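Local coordinates for protein N-acetylmuramoyl-L-alanine amidase XlyA (Bacillus subtilis, PDB 3RDR) that hydrolyses the amide link between N-acetylmuramoyl residues and L-amino acids in cell-wall peptidoglycan, as the zinc-containing catalytic domain of an autolysin, at residues Asn17-Tyr22 / His71-Glu76; Ala45-Leu50 / Glu67-Leu72. One frame throughout, in Å; residues are numbered along the deposited sequence.

In the fold
Both contacts lie in the N-acetylmuramoyl-L-alanine amidase domain, which has the T7 lysozyme fold: a mixed sheet with helices packed against it. Their centres are about 13 Å apart. Contact 1 joins the loop after strand 7-9 to the loop after strand 68-70. Contact 2 packs helix 43-50 on strand 68-70 and the residue that follows it. Along the chain the order is 17-22, 45-50, then the shared stretch 67-76, with His-71 and Leu-72 common to both. Contact 2 is buried and contact 1 is at the surface. Asn-18 of contact 1 also packs on Leu-50 of contact 2. Loop 17-22 and helix 43-50 therefore touch each other as well as the shared stretch.

Contact 1. Residues Asn17-Tyr22 / His71-Glu76; sequences NNRPGY and HLPLNE
Arg-19 and Glu-76 cross at about a right angle and form a bidentate salt bridge. The arginine reaches it with an extended chain, with CG anti to the backbone N (chi1 -179°). It grips side-on, with NE and NH2 each taking one carboxylate oxygen. Arg-19 NE is 3.0 Å from Glu-76 OE1, and Arg-19 NH2 is 3.1 Å from Glu-76 OE2. Both bonds are nearly straight. Both oxygens are met on the syn side and lie close to the guanidinium plane. The two planes are not coplanar but 36° apart, and the NH2 bond lies further from the carboxylate plane than the NE bond.

Pro-73 CD lies over one face of the guanidinium, 3.8 Å from Arg-19 NH2. Further back, Arg-19 CG passes Leu-72 CD1 at 4.2 Å as the two side chains run in opposite directions. Water 1 donates to Glu-76 OE1 and accepts from Gly-21 N at 2.8 Å. Glu-76 OE1 therefore has two polar partners, Arg-19 NE and this water. Glu-76 CA makes a CH...O contact of 3.2 Å to Tyr-22 O. Glu-76 closes a type I beta turn that starts at Pro-73.

Arg-19 NH1 bonds to Ile-12 O, which ties the arginine to its own loop as well. The paired charges probably favour an ionised carboxylate and fix the rotation of both groups where these two surface loops meet.

Contact 2. Residues Ala45-Leu50 / Glu67-Leu72; sequences AHARYL and EIYQHL
The His-71 imidazole has Leu-50 CD1 over the centre of one face and Tyr-69 O above the other, displaced toward the rim. The leucine contact is a CH-pi interaction: Leu-50 CD1 is 3.4 Å from the His-71 ring centroid and 14° off the normal. Ala-47 meets the same ring at its edge, where Ala-47 CA is 3.4 Å from His-71 CE1. The methyl Ala-47 CB lies in the ring plane. It also packs on the next ring, 3.4 Å from Tyr-69 CD2, and so touches both aromatic side chains.

This is helix-on-sheet packing. Ala-47 and Leu-50 are three residues apart on helix 43-50. Tyr-69 and His-71 also direct their CB atoms to the helix, whereas Gln-70 between them turns away, the alternation of the strand carrying on into His-71, just past its end.

Both imidazole nitrogens have partners. His-71 ND1 is 2.8 Å from water 2, which donates to Ala-47 O, also at 2.8 Å. His-71 NE2 bonds to Thr-62 OG1 on strand 61-63. His-71 CG is anti to its carbonyl carbon (chi1 -40°), which turns the ring toward Ala-47 and Leu-50 of the helix. Trp-59 meets it with planes at about 80°.

Contact 1. Residues Asn17-Tyr22 / His71-Glu76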
ATOM      1  N   ASN A  17      -9.027  11.939 -10.719  1.00 30.17           N
ATOM      2  CA  ASN A  17      -8.979  12.661  -9.455  1.00 29.62           C
ATOM      3  C   ASN A  17      -8.056  11.992  -8.437  1.00 28.35           C
ATOM      4  O   ASN A  17      -7.429  12.680  -7.626  1.00 28.29           O
ATOM      5  CB  ASN A  17     -10.389  12.798  -8.869  1.00 32.26           C
ATOM      6  CG  ASN A  17     -11.229  13.843  -9.597  1.00 36.84           C
ATOM      7  OD1 ASN A  17     -12.446  13.913  -9.416  1.00 40.10           O
ATOM      8  ND2 ASN A  17     -10.580  14.669 -10.415  1.00 36.62           N
ATOM      9  N   ASN A  18      -7.959  10.664  -8.466  1.00 24.91           N
ATOM     10  CA  ASN A  18      -7.081  10.002  -7.512  1.00 24.69           C
ATOM     11  C   ASN A  18      -5.712   9.633  -8.075  1.00 24.26           C
ATOM     12  O   ASN A  18      -5.042   8.736  -7.569  1.00 22.87           O
ATOM     13  CB  ASN A  18      -7.754   8.778  -6.871  1.00 22.46           C
ATOM     14  CG  ASN A  18      -8.009   7.661  -7.848  1.00 22.18           C
ATOM     15  OD1 ASN A  18      -8.209   6.509  -7.447  1.00 24.56           O
ATOM     16  ND2 ASN A  18      -8.009   7.980  -9.129  1.00 19.36           N
ATOM     17  N   ARG A  19      -5.311  10.316  -9.142  1.00 23.50           N
ATOM     18  CA  ARG A  19      -3.982  10.119  -9.708  1.00 24.34           C
ATOM     19  C   ARG A  19      -3.416  11.527  -9.880  1.00 25.59           C
ATOM     20  O   ARG A  19      -3.244  12.015 -10.999  1.00 25.69           O
ATOM     21  CB  ARG A  19      -4.011   9.384 -11.056  1.00 23.19           C
ATOM     22  CG  ARG A  19      -2.597   9.166 -11.607  1.00 23.21           C
ATOM     23  CD  ARG A  19      -2.492   8.150 -12.748  1.00 22.53           C
ATOM     24  NE  ARG A  19      -1.115   8.087 -13.238  1.00 24.28           N
ATOM     25  CZ  ARG A  19      -0.687   7.319 -14.239  1.00 25.25           C
ATOM     26  NH1 ARG A  19      -1.522   6.520 -14.887  1.00 22.94           N
ATOM     27  NH2 ARG A  19       0.589   7.363 -14.603  1.00 23.25           N
ATOM     28  N   PRO A  20      -3.130  12.203  -8.755  1.00 25.89           N
ATOM     29  CA  PRO A  20      -2.586  13.565  -8.756  1.00 25.97           C
ATOM     30  C   PRO A  20      -1.368  13.714  -9.655  1.00 26.07           C
ATOM     31  O   PRO A  20      -1.158  14.768 -10.250  1.00 26.00           O
ATOM     32  CB  PRO A  20      -2.273  13.816  -7.278  1.00 25.99           C
ATOM     33  CG  PRO A  20      -2.012  12.434  -6.743  1.00 24.92           C
ATOM     34  CD  PRO A  20      -3.106  11.635  -7.396  1.00 23.58           C
ATOM     35  N   GLY A  21      -0.561  12.660  -9.734  1.00 26.20           N
ATOM     36  CA  GLY A  21       0.608  12.684 -10.596  1.00 25.71           C
ATOM     37  C   GLY A  21       1.794  13.561 -10.235  1.00 25.83           C
ATOM     38  O   GLY A  21       2.515  14.001 -11.131  1.00 26.22           O
ATOM     39  N   TYR A  22       2.016  13.833  -8.951  1.00 24.79           N
ATOM     40  CA  TYR A  22       3.172  14.642  -8.577  1.00 24.03           C
ATOM     41  C   TYR A  22       4.407  13.753  -8.607  1.00 24.69           C
ATOM     42  O   TYR A  22       4.351  12.592  -8.190  1.00 23.84           O
ATOM     43  CB  TYR A  22       3.015  15.224  -7.172  1.00 25.16           C
ATOM     44  CG  TYR A  22       2.013  16.345  -7.085  1.00 28.74           C
ATOM     45  CD1 TYR A  22       2.228  17.558  -7.747  1.00 28.44           C
ATOM     46  CD2 TYR A  22       0.838  16.192  -6.347  1.00 27.38           C
ATOM     47  CE1 TYR A  22       1.292  18.592  -7.675  1.00 30.47           C
ATOM     48  CE2 TYR A  22      -0.098  17.213  -6.269  1.00 30.34           C
ATOM     49  CZ  TYR A  22       0.129  18.410  -6.934  1.00 31.53           C
ATOM     50  OH  TYR A  22      -0.814  19.409  -6.858  1.00 32.77           O
ATOM     51  N   HIS A  71      -1.332   0.109  -8.843  1.00 23.46           N
ATOM     52  CA  HIS A  71      -2.265   1.091  -9.373  1.00 22.61           C
ATOM     53  C   HIS A  71      -1.612   2.392  -9.816  1.00 23.20           C
ATOM     54  O   HIS A  71      -2.224   3.194 -10.518  1.00 21.07           O
ATOM     55  CB  HIS A  71      -3.308   1.402  -8.299  1.00 21.81           C
ATOM     56  CG  HIS A  71      -3.754   0.200  -7.528  1.00 21.40           C
ATOM     57  ND1 HIS A  71      -4.591  -0.758  -8.058  1.00 21.42           N
ATOM     58  CD2 HIS A  71      -3.456  -0.212  -6.272  1.00 18.53           C
ATOM     59  CE1 HIS A  71      -4.792  -1.709  -7.162  1.00 22.16           C
ATOM     60  NE2 HIS A  71      -4.115  -1.401  -6.070  1.00 21.19           N
ATOM     61  N   LEU A  72      -0.367   2.595  -9.402  1.00 23.71           N
ATOM     62  CA  LEU A  72       0.360   3.819  -9.711  1.00 23.19           C
ATOM     63  C   LEU A  72       1.833   3.528  -9.966  1.00 24.89           C
ATOM     64  O   LEU A  72       2.393   2.579  -9.407  1.00 23.94           O
ATOM     65  CB  LEU A  72       0.267   4.773  -8.515  1.00 21.32           C
ATOM     66  CG  LEU A  72      -0.696   5.953  -8.355  1.00 25.27           C
ATOM     67  CD1 LEU A  72      -1.936   5.821  -9.206  1.00 27.02           C
ATOM     68  CD2 LEU A  72      -1.037   6.067  -6.878  1.00 22.27           C
ATOM     69  N   PRO A  73       2.481   4.334 -10.825  1.00 25.19           N
ATOM     70  CA  PRO A  73       3.904   4.117 -11.096  1.00 25.26           C
ATOM     71  C   PRO A  73       4.644   4.622  -9.859  1.00 25.19           C
ATOM     72  O   PRO A  73       4.164   5.537  -9.188  1.00 24.18           O
ATOM     73  CB  PRO A  73       4.156   4.980 -12.335  1.00 26.04           C
ATOM     74  CG  PRO A  73       3.173   6.101 -12.174  1.00 26.38           C
ATOM     75  CD  PRO A  73       1.925   5.362 -11.726  1.00 25.14           C
ATOM     76  N   LEU A  74       5.799   4.040  -9.552  1.00 23.90           N
ATOM     77  CA  LEU A  74       6.538   4.451  -8.364  1.00 25.74           C
ATOM     78  C   LEU A  74       7.188   5.836  -8.405  1.00 26.70           C
ATOM     79  O   LEU A  74       7.792   6.264  -7.419  1.00 28.03           O
ATOM     80  CB  LEU A  74       7.579   3.385  -8.006  1.00 26.35           C
ATOM     81  CG  LEU A  74       6.984   1.983  -7.814  1.00 27.95           C
ATOM     82  CD1 LEU A  74       8.028   1.074  -7.186  1.00 27.46           C
ATOM     83  CD2 LEU A  74       5.743   2.052  -6.926  1.00 26.29           C
ATOM     84  N   ASN A  75       7.070   6.540  -9.527  1.00 27.11           N
ATOM     85  CA  ASN A  75       7.632   7.887  -9.618  1.00 27.66           C
ATOM     86  C   ASN A  75       6.545   8.948  -9.437  1.00 26.36           C
ATOM     87  O   ASN A  75       6.773  10.131  -9.687  1.00 25.75           O
ATOM     88  CB  ASN A  75       8.367   8.103 -10.953  1.00 30.16           C
ATOM     89  CG  ASN A  75       7.541   7.693 -12.162  1.00 32.03           C
ATOM     90  OD1 ASN A  75       6.394   8.102 -12.323  1.00 31.12           O
ATOM     91  ND2 ASN A  75       8.138   6.889 -13.031  1.00 38.41           N
ATOM     92  N   GLU A  76       5.369   8.509  -8.989  1.00 24.01           N
ATOM     93  CA  GLU A  76       4.228   9.393  -8.737  1.00 23.55           C
ATOM     94  C   GLU A  76       3.682   9.151  -7.327  1.00 22.87           C
ATOM     95  O   GLU A  76       3.820   8.057  -6.785  1.00 23.63           O
ATOM     96  CB  GLU A  76       3.112   9.137  -9.751  1.00 22.14           C
ATOM     97  CG  GLU A  76       3.311   9.798 -11.108  1.00 24.45           C
ATOM     98  CD  GLU A  76       2.152   9.534 -12.056  1.00 23.92           C
ATOM     99  OE1 GLU A  76       1.005   9.404 -11.576  1.00 25.40           O
ATOM    100  OE2 GLU A  76       2.377   9.471 -13.279  1.00 23.33           O
TER
HETATM  101  O   HOH W   1      -0.395   9.974  -9.129  1.00 21.98           O

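Contact 2. Residues Ala45-Leu50 / Glu67-Leu72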
ATOM      1  N   ALA A  45     -10.007  -6.731  -7.129  1.00 23.33           N
ATOM      2  CA  ALA A  45     -11.213  -5.948  -6.866  1.00 22.70           C
ATOM      3  C   ALA A  45     -10.851  -4.502  -6.538  1.00 22.04           C
ATOM      4  O   ALA A  45     -11.516  -3.571  -7.000  1.00 23.21           O
ATOM      5  CB  ALA A  45     -12.022  -6.571  -5.720  1.00 22.26           C
ATOM      6  N   HIS A  46      -9.807  -4.303  -5.738  1.00 20.33           N
ATOM      7  CA  HIS A  46      -9.392  -2.946  -5.407  1.00 21.23           C
ATOM      8  C   HIS A  46      -8.868  -2.231  -6.654  1.00 21.07           C
ATOM      9  O   HIS A  46      -9.071  -1.036  -6.816  1.00 21.20           O
ATOM     10  CB  HIS A  46      -8.319  -2.945  -4.308  1.00 19.16           C
ATOM     11  CG  HIS A  46      -8.870  -3.152  -2.931  1.00 20.41           C
ATOM     12  ND1 HIS A  46      -9.277  -4.385  -2.466  1.00 20.33           N
ATOM     13  CD2 HIS A  46      -9.121  -2.272  -1.932  1.00 19.99           C
ATOM     14  CE1 HIS A  46      -9.756  -4.255  -1.241  1.00 18.42           C
ATOM     15  NE2 HIS A  46      -9.673  -2.984  -0.894  1.00 19.16           N
ATOM     16  N   ALA A  47      -8.196  -2.965  -7.536  1.00 22.92           N
ATOM     17  CA  ALA A  47      -7.673  -2.374  -8.767  1.00 24.60           C
ATOM     18  C   ALA A  47      -8.818  -1.785  -9.590  1.00 25.28           C
ATOM     19  O   ALA A  47      -8.695  -0.704 -10.165  1.00 23.97           O
ATOM     20  CB  ALA A  47      -6.939  -3.428  -9.583  1.00 21.33           C
ATOM     21  N   ARG A  48      -9.928  -2.516  -9.642  1.00 27.16           N
ATOM     22  CA  ARG A  48     -11.108  -2.084 -10.383  1.00 27.75           C
ATOM     23  C   ARG A  48     -11.747  -0.886  -9.687  1.00 26.72           C
ATOM     24  O   ARG A  48     -12.112   0.097 -10.333  1.00 25.83           O
ATOM     25  CB  ARG A  48     -12.120  -3.234 -10.489  1.00 30.71           C
ATOM     26  CG  ARG A  48     -13.338  -2.911 -11.345  1.00 37.22           C
ATOM     27  CD  ARG A  48     -14.227  -4.131 -11.603  1.00 43.39           C
ATOM     28  NE  ARG A  48     -14.955  -4.585 -10.415  1.00 49.52           N
ATOM     29  CZ  ARG A  48     -14.492  -5.467  -9.528  1.00 52.66           C
ATOM     30  NH1 ARG A  48     -13.292  -6.010  -9.680  1.00 53.82           N
ATOM     31  NH2 ARG A  48     -15.238  -5.811  -8.485  1.00 53.90           N
ATOM     32  N   TYR A  49     -11.874  -0.963  -8.367  1.00 25.06           N
ATOM     33  CA  TYR A  49     -12.464   0.133  -7.615  1.00 25.38           C
ATOM     34  C   TYR A  49     -11.709   1.452  -7.805  1.00 25.23           C
ATOM     35  O   TYR A  49     -12.319   2.500  -8.042  1.00 25.37           O
ATOM     36  CB  TYR A  49     -12.499  -0.197  -6.125  1.00 27.20           C
ATOM     37  CG  TYR A  49     -12.753   1.024  -5.266  1.00 28.51           C
ATOM     38  CD1 TYR A  49     -14.027   1.582  -5.172  1.00 30.77           C
ATOM     39  CD2 TYR A  49     -11.708   1.656  -4.594  1.00 30.10           C
ATOM     40  CE1 TYR A  49     -14.254   2.745  -4.427  1.00 31.75           C
ATOM     41  CE2 TYR A  49     -11.922   2.818  -3.849  1.00 31.33           C
ATOM     42  CZ  TYR A  49     -13.197   3.356  -3.771  1.00 33.11           C
ATOM     43  OH  TYR A  49     -13.414   4.516  -3.049  1.00 36.15           O
ATOM     44  N   LEU A  50     -10.386   1.401  -7.693  1.00 23.60           N
ATOM     45  CA  LEU A  50      -9.567   2.603  -7.821  1.00 24.30           C
ATOM     46  C   LEU A  50      -9.692   3.330  -9.157  1.00 26.40           C
ATOM     47  O   LEU A  50      -9.375   4.518  -9.249  1.00 26.58           O
ATOM     48  CB  LEU A  50      -8.094   2.272  -7.531  1.00 21.93           C
ATOM     49  CG  LEU A  50      -7.773   2.005  -6.051  1.00 22.32           C
ATOM     50  CD1 LEU A  50      -6.319   1.586  -5.878  1.00 19.36           C
ATOM     51  CD2 LEU A  50      -8.054   3.268  -5.242  1.00 21.27           C
ATOM     52  N   GLU A  67      -1.899 -12.582  -5.168  1.00 32.30           N
ATOM     53  CA  GLU A  67      -1.110 -11.701  -6.017  1.00 31.16           C
ATOM     54  C   GLU A  67      -1.046 -10.260  -5.541  1.00 29.79           C
ATOM     55  O   GLU A  67      -1.590  -9.910  -4.496  1.00 27.74           O
ATOM     56  CB  GLU A  67      -1.671 -11.743  -7.434  1.00 33.71           C
ATOM     57  CG  GLU A  67      -3.173 -11.577  -7.475  1.00 34.80           C
ATOM     58  CD  GLU A  67      -3.746 -11.901  -8.831  1.00 38.21           C
ATOM     59  OE1 GLU A  67      -3.101 -12.673  -9.573  1.00 39.61           O
ATOM     60  OE2 GLU A  67      -4.845 -11.399  -9.149  1.00 39.44           O
ATOM     61  N   ILE A  68      -0.379  -9.433  -6.340  1.00 28.81           N
ATOM     62  CA  ILE A  68      -0.197  -8.019  -6.046  1.00 27.18           C
ATOM     63  C   ILE A  68      -0.558  -7.198  -7.279  1.00 27.58           C
ATOM     64  O   ILE A  68      -0.160  -7.538  -8.393  1.00 28.32           O
ATOM     65  CB  ILE A  68       1.278  -7.720  -5.686  1.00 26.04           C
ATOM     66  CG1 ILE A  68       1.689  -8.508  -4.445  1.00 25.33           C
ATOM     67  CG2 ILE A  68       1.472  -6.227  -5.450  1.00 26.01           C
ATOM     68  CD1 ILE A  68       3.177  -8.460  -4.167  1.00 22.54           C
ATOM     69  N   TYR A  69      -1.322  -6.129  -7.075  1.00 25.33           N
ATOM     70  CA  TYR A  69      -1.714  -5.238  -8.158  1.00 24.55           C
ATOM     71  C   TYR A  69      -1.096  -3.870  -7.899  1.00 24.18           C
ATOM     72  O   TYR A  69      -1.071  -3.407  -6.759  1.00 23.64           O
ATOM     73  CB  TYR A  69      -3.239  -5.094  -8.234  1.00 22.89           C
ATOM     74  CG  TYR A  69      -3.915  -6.070  -9.173  1.00 26.05           C
ATOM     75  CD1 TYR A  69      -4.029  -7.426  -8.846  1.00 26.35           C
ATOM     76  CD2 TYR A  69      -4.426  -5.643 -10.400  1.00 24.84           C
ATOM     77  CE1 TYR A  69      -4.635  -8.329  -9.721  1.00 27.24           C
ATOM     78  CE2 TYR A  69      -5.034  -6.537 -11.284  1.00 26.58           C
ATOM     79  CZ  TYR A  69      -5.134  -7.877 -10.938  1.00 27.80           C
ATOM     80  OH  TYR A  69      -5.725  -8.763 -11.812  1.00 29.90           O
ATOM     81  N   GLN A  70      -0.590  -3.235  -8.954  1.00 23.62           N
ATOM     82  CA  GLN A  70       0.013  -1.906  -8.840  1.00 24.58           C
ATOM     83  C   GLN A  70      -0.916  -0.929  -9.558  1.00 24.15           C
ATOM     84  O   GLN A  70      -1.235  -1.109 -10.731  1.00 23.44           O
ATOM     85  CB  GLN A  70       1.399  -1.881  -9.485  1.00 25.67           C
ATOM     86  CG  GLN A  70       2.226  -0.656  -9.126  1.00 27.31           C
ATOM     87  CD  GLN A  70       3.523  -0.582  -9.912  1.00 28.03           C
ATOM     88  OE1 GLN A  70       4.092  -1.605 -10.280  1.00 30.61           O
ATOM     89  NE2 GLN A  70       4.001   0.627 -10.159  1.00 26.18           N
ATOM     90  N   HIS A  71      -1.332   0.109  -8.843  1.00 23.46           N
ATOM     91  CA  HIS A  71      -2.265   1.091  -9.373  1.00 22.61           C
ATOM     92  C   HIS A  71      -1.612   2.392  -9.816  1.00 23.20           C
ATOM     93  O   HIS A  71      -2.224   3.194 -10.518  1.00 21.07           O
ATOM     94  CB  HIS A  71      -3.308   1.402  -8.299  1.00 21.81           C
ATOM     95  CG  HIS A  71      -3.754   0.200  -7.528  1.00 21.40           C
ATOM     96  ND1 HIS A  71      -4.591  -0.758  -8.058  1.00 21.42           N
ATOM     97  CD2 HIS A  71      -3.456  -0.212  -6.272  1.00 18.53           C
ATOM     98  CE1 HIS A  71      -4.792  -1.709  -7.162  1.00 22.16           C
ATOM     99  NE2 HIS A  71      -4.115  -1.401  -6.070  1.00 21.19           N
ATOM    100  N   LEU A  72      -0.367   2.595  -9.402  1.00 23.71           N
ATOM    101  CA  LEU A  72       0.360   3.819  -9.711  1.00 23.19           C
ATOM    102  C   LEU A  72       1.833   3.528  -9.966  1.00 24.89           C
ATOM    103  O   LEU A  72       2.393   2.579  -9.407  1.00 23.94           O
ATOM    104  CB  LEU A  72       0.267   4.773  -8.515  1.00 21.32           C
ATOM    105  CG  LEU A  72      -0.696   5.953  -8.355  1.00 25.27           C
ATOM    106  CD1 LEU A  72      -1.936   5.821  -9.206  1.00 27.02           C
ATOM    107  CD2 LEU A  72      -1.037   6.067  -6.878  1.00 22.27           C
TER
HETATM  108  O   HOH W   2      -5.997   0.156 -10.312  1.00 20.81           O